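Side-chain contact in malate dehydrogenase (Porphyromonas gingivalis, PDB 3FI9), which probably catalyses the NAD-dependent interconversion of malate and oxaloacetate: residues H121-F126 with I245-A250. Residues are numbered along the deposited sequence; the frame is centred on the assembly and turned at random.
Sequences HVIIIF and IEMIRA
Ile123 and Ile248 have the nearest CA atoms across strand 121-124 and the helical segment 245-250, with 7.3 Å from Ile123 CA to Ile248 CA. The two run nearly antiparallel, at 166°, and their axes come within 9.3 Å. No hydrogen bond joins them. The contact is apolar and buried.

Ile123 contributes the largest share. Its CG1 stands anti to the carbonyl carbon (chi1 -52°) and chi2 is fully extended, which carries CD1 out to the helix, where the side chain meets Met247 and Ile248 at an angle. There CD1 meets the backbone as well as side chains: it lies 3.4 Å from Ile248 N and 3.5 Å from Met247 CB. The second distance is tight for two carbons. The CG2 branch of Ile123 takes a looser contact, 4.2 Å from Met247 CE. The thioether chain bends at chi3 (58°), turning this methyl back toward the strand. Met247 thus meets both branches of Ile123, one with its CB and the other with its terminal methyl.

Ile248 reaches across from the next position of the helix. Its CD1 rests 3.6 Å from Ile123 CD1 and also touches Ile123 CG1. The same methyl lies 4.1 Å from His121 CD2, at a slant to the imidazole. Ile123 CG1 sits at the edge of that ring, in its plane. The polar end of His121 is used within the sheet, where NE2 hydrogen-bonds to Thr148 OG1.

Strand 121-124 is an inner strand of the parallel, Rossmann-type part of the sheet, between strands 77-82 and 147-150. Helix 238-251, from the C-terminal family region, packs on one face, joining it to the probable NAD-binding domain. Ile248 also touches Tyr79 and Val81. Helix 94-115 covers the other face, meeting Val122 and Ile124.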
loop_
_atom_site.group_PDB
_atom_site.type_symbol
_atom_site.label_atom_id
_atom_site.label_comp_id
_atom_site.label_asym_id
_atom_site.label_seq_id
_atom_site.Cartn_x
_atom_site.Cartn_y
_atom_site.Cartn_z
ATOM N N HIS A 121 11.188 13.970 14.921
ATOM C CA HIS A 121 11.719 12.605 14.736
ATOM C C HIS A 121 12.098 12.283 13.320
ATOM O O HIS A 121 11.428 12.699 12.381
ATOM C CB HIS A 121 10.688 11.554 15.210
ATOM C CG HIS A 121 11.313 10.248 15.576
ATOM N ND1 HIS A 121 11.829 10.015 16.831
ATOM C CD2 HIS A 121 11.547 9.120 14.847
ATOM C CE1 HIS A 121 12.361 8.802 16.865
ATOM N NE2 HIS A 121 12.221 8.246 15.670
ATOM N N VAL A 122 13.141 11.467 13.151
ATOM C CA VAL A 122 13.612 11.151 11.838
ATOM C C VAL A 122 13.903 9.657 11.825
ATOM O O VAL A 122 14.510 9.154 12.765
ATOM C CB VAL A 122 14.969 11.870 11.525
ATOM C CG1 VAL A 122 15.454 11.456 10.142
ATOM C CG2 VAL A 122 14.784 13.364 11.617
ATOM N N ILE A 123 13.467 8.995 10.761
ATOM C CA ILE A 123 13.704 7.552 10.553
ATOM C C ILE A 123 14.442 7.309 9.255
ATOM O O ILE A 123 14.018 7.752 8.158
ATOM C CB ILE A 123 12.360 6.751 10.576
ATOM C CG1 ILE A 123 11.546 7.106 11.859
ATOM C CG2 ILE A 123 12.658 5.229 10.397
ATOM C CD1 ILE A 123 10.179 6.367 11.985
ATOM N N ILE A 124 15.550 6.566 9.361
ATOM C CA ILE A 124 16.409 6.323 8.242
ATOM C C ILE A 124 16.282 4.833 7.904
ATOM O O ILE A 124 16.431 3.999 8.806
ATOM C CB ILE A 124 17.851 6.626 8.646
ATOM C CG1 ILE A 124 18.020 8.099 9.105
ATOM C CG2 ILE A 124 18.784 6.273 7.483
ATOM C CD1 ILE A 124 17.665 9.091 8.007
ATOM N N ILE A 125 15.997 4.475 6.652
ATOM C CA ILE A 125 15.808 3.044 6.390
ATOM C C ILE A 125 16.768 2.454 5.357
ATOM O O ILE A 125 16.856 1.227 5.216
ATOM C CB ILE A 125 14.345 2.692 6.016
ATOM C CG1 ILE A 125 14.083 2.894 4.521
ATOM C CG2 ILE A 125 13.347 3.408 7.000
ATOM C CD1 ILE A 125 12.960 1.988 4.009
ATOM N N PHE A 126 17.532 3.311 4.705
ATOM C CA PHE A 126 18.480 2.868 3.713
ATOM C C PHE A 126 19.775 2.326 4.345
ATOM O O PHE A 126 20.240 2.778 5.398
ATOM C CB PHE A 126 18.712 3.920 2.612
ATOM C CG PHE A 126 19.287 5.243 3.099
ATOM C CD1 PHE A 126 20.666 5.448 3.145
ATOM C CD2 PHE A 126 18.455 6.287 3.440
ATOM C CE1 PHE A 126 21.189 6.690 3.547
ATOM C CE2 PHE A 126 18.970 7.531 3.851
ATOM C CZ PHE A 126 20.349 7.721 3.919
ATOM N N ILE A 245 6.455 3.133 8.434
ATOM C CA ILE A 245 5.379 4.104 8.696
ATOM C C ILE A 245 4.678 3.831 10.032
ATOM O O ILE A 245 4.221 4.784 10.705
ATOM C CB ILE A 245 4.386 4.258 7.539
ATOM C CG1 ILE A 245 5.177 4.526 6.224
ATOM C CG2 ILE A 245 3.361 5.412 7.869
ATOM C CD1 ILE A 245 6.147 5.775 6.208
ATOM N N GLU A 246 4.587 2.562 10.438
ATOM C CA GLU A 246 4.093 2.304 11.795
ATOM C C GLU A 246 5.019 2.961 12.773
ATOM O O GLU A 246 4.549 3.466 13.809
ATOM C CB GLU A 246 4.093 0.816 12.176
ATOM C CG GLU A 246 3.082 -0.052 11.545
ATOM C CD GLU A 246 3.190 -1.503 12.060
ATOM O OE1 GLU A 246 2.242 -1.958 12.694
ATOM O OE2 GLU A 246 4.206 -2.182 11.842
ATOM N N MET A 247 6.342 2.919 12.505
ATOM C CA MET A 247 7.291 3.611 13.433
ATOM C C MET A 247 7.008 5.121 13.543
ATOM O O MET A 247 6.969 5.656 14.684
ATOM C CB MET A 247 8.775 3.397 13.041
ATOM C CG MET A 247 9.170 1.901 12.905
ATOM S SD MET A 247 10.856 1.710 12.293
ATOM C CE MET A 247 11.812 2.576 13.491
ATOM N N ILE A 248 6.884 5.819 12.409
ATOM C CA ILE A 248 6.659 7.279 12.477
ATOM C C ILE A 248 5.267 7.591 13.111
ATOM O O ILE A 248 5.086 8.563 13.858
ATOM C CB ILE A 248 6.841 7.983 11.101
ATOM C CG1 ILE A 248 7.252 9.446 11.328
ATOM C CG2 ILE A 248 5.563 7.856 10.181
ATOM C CD1 ILE A 248 8.657 9.605 11.938
ATOM N N ARG A 249 4.286 6.746 12.854
ATOM C CA ARG A 249 3.027 6.895 13.589
ATOM C C ARG A 249 3.214 6.902 15.124
ATOM O O ARG A 249 2.620 7.726 15.820
ATOM C CB ARG A 249 2.006 5.848 13.194
ATOM C CG ARG A 249 0.757 5.915 14.092
ATOM C CD ARG A 249 -0.338 5.072 13.507
ATOM N NE ARG A 249 -0.048 3.649 13.618
ATOM C CZ ARG A 249 -0.858 2.700 13.132
ATOM N NH1 ARG A 249 -2.010 3.039 12.552
ATOM N NH2 ARG A 249 -0.552 1.419 13.263
ATOM N N ALA A 250 4.040 5.997 15.652
ATOM C CA ALA A 250 4.323 5.950 17.090
ATOM C C ALA A 250 5.004 7.225 17.558
ATOM O O ALA A 250 4.671 7.773 18.599
ATOM C CB ALA A 250 5.218 4.718 17.408
#